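Local coordinates for protein V-type ATPase 116 kDa subunit (Meiothermus ruber, PDB 3RRK) that is the cytoplasmic N-terminal domain of subunit I, a subunit a homolog, of a V-type ATPase that probably pumps protons by a rotary mechanism, at residues A60-W65 and D269-Y274. Numbering follows the deposited sequence.
Sequences AELKRW and DEVARY
Trp65 and Glu270 both hold CG opposite their own carbonyl carbon (chi1 -82° and -79°), which sends the two side chains into the gap between their helices. Glu270 then bends at chi2, -69°, and lies flat on the indole. Its CG sits 3.6 Å from the centroid of the Trp65 six-membered ring, a CH-pi contact over the face. The carboxylate plane runs nearly parallel to the ring. Glu270 OE2 forms a salt bridge with Arg266, and another with Arg273 NH1, though Arg273 is poorly ordered. Arg266 probably favours a charged carboxylate. The site joins helix 56-79 to the long helix 224-281, near the end of the elongated domain that carries the four-stranded sheet. The two segments run roughly antiparallel, and their axes come within 9.2 Å at closest approach. Leu62 CD1 touches both Val271 CG1 and Tyr274 CB, at 4.0 and 3.8 Å. Val271 CG2 rests on Trp65 CB. At the far end of the phenol, Tyr274 OH probably donates to Glu61 OE1, but the modelled 2.4 Å is doubtfully short. One water accepts from Trp65 NE1 at 3.0 Å and donates to Tyr274 OH, linking indole and phenol. Leu94 of helix 94-138 also touches Trp65.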
loop_
_atom_site.group_PDB
_atom_site.type_symbol
_atom_site.label_atom_id
_atom_site.label_comp_id
_atom_site.label_asym_id
_atom_site.label_seq_id
_atom_site.Cartn_x
_atom_site.Cartn_y
_atom_site.Cartn_z
ATOM N N ALA A 60 -19.778 -15.824 -8.520
ATOM C CA ALA A 60 -19.984 -14.445 -8.146
ATOM C C ALA A 60 -19.880 -14.266 -6.629
ATOM O O ALA A 60 -19.371 -13.253 -6.138
ATOM C CB ALA A 60 -21.286 -13.969 -8.666
ATOM N N GLU A 61 -20.351 -15.249 -5.881
ATOM C CA GLU A 61 -20.170 -15.227 -4.428
ATOM C C GLU A 61 -18.686 -15.264 -4.050
ATOM O O GLU A 61 -18.234 -14.501 -3.191
ATOM C CB GLU A 61 -20.940 -16.381 -3.760
ATOM C CG GLU A 61 -22.469 -16.327 -3.965
ATOM C CD GLU A 61 -23.197 -17.643 -3.658
ATOM O OE1 GLU A 61 -22.564 -18.602 -3.150
ATOM O OE2 GLU A 61 -24.411 -17.726 -3.946
ATOM N N LEU A 62 -17.923 -16.146 -4.701
ATOM C CA LEU A 62 -16.490 -16.224 -4.470
ATOM C C LEU A 62 -15.865 -14.851 -4.692
ATOM O O LEU A 62 -15.132 -14.369 -3.831
ATOM C CB LEU A 62 -15.836 -17.279 -5.369
ATOM C CG LEU A 62 -14.291 -17.342 -5.412
ATOM C CD1 LEU A 62 -13.661 -17.363 -4.005
ATOM C CD2 LEU A 62 -13.785 -18.533 -6.250
ATOM N N LYS A 63 -16.169 -14.217 -5.829
ATOM C CA LYS A 63 -15.575 -12.920 -6.134
ATOM C C LYS A 63 -15.908 -11.910 -5.041
ATOM O O LYS A 63 -15.043 -11.138 -4.636
ATOM C CB LYS A 63 -16.012 -12.393 -7.506
ATOM C CG LYS A 63 -15.489 -13.170 -8.707
ATOM C CD LYS A 63 -14.033 -12.845 -9.043
ATOM C CE LYS A 63 -13.930 -11.718 -10.073
ATOM N NZ LYS A 63 -12.509 -11.407 -10.447
ATOM N N ARG A 64 -17.148 -11.911 -4.557
ATOM C CA ARG A 64 -17.544 -10.972 -3.492
ATOM C C ARG A 64 -16.852 -11.239 -2.153
ATOM O O ARG A 64 -16.530 -10.290 -1.416
ATOM C CB ARG A 64 -19.079 -10.886 -3.336
ATOM C CG ARG A 64 -19.770 -10.388 -4.619
ATOM C CD ARG A 64 -21.264 -10.704 -4.667
ATOM N NE ARG A 64 -21.924 -10.364 -3.410
ATOM C CZ ARG A 64 -23.188 -10.664 -3.146
ATOM N NH1 ARG A 64 -23.911 -11.309 -4.050
ATOM N NH2 ARG A 64 -23.723 -10.317 -1.987
ATOM N N TRP A 65 -16.604 -12.516 -1.844
ATOM C CA TRP A 65 -15.885 -12.854 -0.612
ATOM C C TRP A 65 -14.419 -12.443 -0.684
ATOM O O TRP A 65 -13.830 -12.030 0.313
ATOM C CB TRP A 65 -16.009 -14.342 -0.286
ATOM C CG TRP A 65 -17.258 -14.721 0.412
ATOM C CD1 TRP A 65 -18.262 -15.505 -0.078
ATOM C CD2 TRP A 65 -17.661 -14.328 1.730
ATOM N NE1 TRP A 65 -19.263 -15.636 0.858
ATOM C CE2 TRP A 65 -18.917 -14.928 1.981
ATOM C CE3 TRP A 65 -17.079 -13.532 2.727
ATOM C CZ2 TRP A 65 -19.608 -14.752 3.182
ATOM C CZ3 TRP A 65 -17.759 -13.368 3.927
ATOM C CH2 TRP A 65 -19.014 -13.978 4.142
ATOM N N ASP A 269 -11.886 -17.892 5.207
ATOM C CA ASP A 269 -12.394 -19.265 5.166
ATOM C C ASP A 269 -13.367 -19.477 4.040
ATOM O O ASP A 269 -13.440 -20.575 3.473
ATOM C CB ASP A 269 -13.105 -19.662 6.467
ATOM C CG ASP A 269 -12.232 -19.491 7.683
ATOM O OD1 ASP A 269 -10.984 -19.520 7.538
ATOM O OD2 ASP A 269 -12.801 -19.318 8.784
ATOM N N GLU A 270 -14.148 -18.439 3.746
ATOM C CA GLU A 270 -15.165 -18.555 2.723
ATOM C C GLU A 270 -14.502 -18.766 1.374
ATOM O O GLU A 270 -14.919 -19.620 0.584
ATOM C CB GLU A 270 -16.058 -17.322 2.716
ATOM C CG GLU A 270 -17.090 -17.366 3.801
ATOM C CD GLU A 270 -18.117 -18.438 3.542
ATOM O OE1 GLU A 270 -18.068 -19.048 2.459
ATOM O OE2 GLU A 270 -18.975 -18.674 4.409
ATOM N N VAL A 271 -13.438 -18.015 1.138
ATOM C CA VAL A 271 -12.693 -18.124 -0.100
ATOM C C VAL A 271 -12.057 -19.518 -0.267
ATOM O O VAL A 271 -12.207 -20.156 -1.314
ATOM C CB VAL A 271 -11.662 -17.000 -0.199
ATOM C CG1 VAL A 271 -10.700 -17.264 -1.321
ATOM C CG2 VAL A 271 -12.384 -15.646 -0.378
ATOM N N ALA A 272 -11.397 -20.003 0.778
ATOM C CA ALA A 272 -10.822 -21.348 0.760
ATOM C C ALA A 272 -11.871 -22.396 0.448
ATOM O O ALA A 272 -11.632 -23.345 -0.302
ATOM C CB ALA A 272 -10.147 -21.665 2.092
ATOM N N ARG A 273 -13.036 -22.220 1.043
ATOM C CA ARG A 273 -14.111 -23.178 0.886
ATOM C C ARG A 273 -14.558 -23.199 -0.571
ATOM O O ARG A 273 -14.692 -24.260 -1.172
ATOM C CB ARG A 273 -15.253 -22.791 1.820
ATOM C CG ARG A 273 -16.507 -23.624 1.740
ATOM C CD ARG A 273 -17.472 -23.149 2.818
ATOM N NE ARG A 273 -16.757 -22.905 4.073
ATOM C CZ ARG A 273 -17.203 -22.131 5.061
ATOM N NH1 ARG A 273 -18.371 -21.510 4.954
ATOM N NH2 ARG A 273 -16.471 -21.968 6.156
ATOM N N TYR A 274 -14.760 -22.020 -1.145
ATOM C CA TYR A 274 -15.181 -21.924 -2.536
ATOM C C TYR A 274 -14.122 -22.418 -3.493
ATOM O O TYR A 274 -14.431 -23.134 -4.434
ATOM C CB TYR A 274 -15.553 -20.483 -2.904
ATOM C CG TYR A 274 -16.974 -20.121 -2.572
ATOM C CD1 TYR A 274 -17.977 -20.192 -3.530
ATOM C CD2 TYR A 274 -17.317 -19.721 -1.297
ATOM C CE1 TYR A 274 -19.285 -19.862 -3.217
ATOM C CE2 TYR A 274 -18.608 -19.397 -0.974
ATOM C CZ TYR A 274 -19.590 -19.463 -1.932
ATOM O OH TYR A 274 -20.877 -19.122 -1.585
HETATM O O HOH W 1 -21.695 -17.363 0.791
#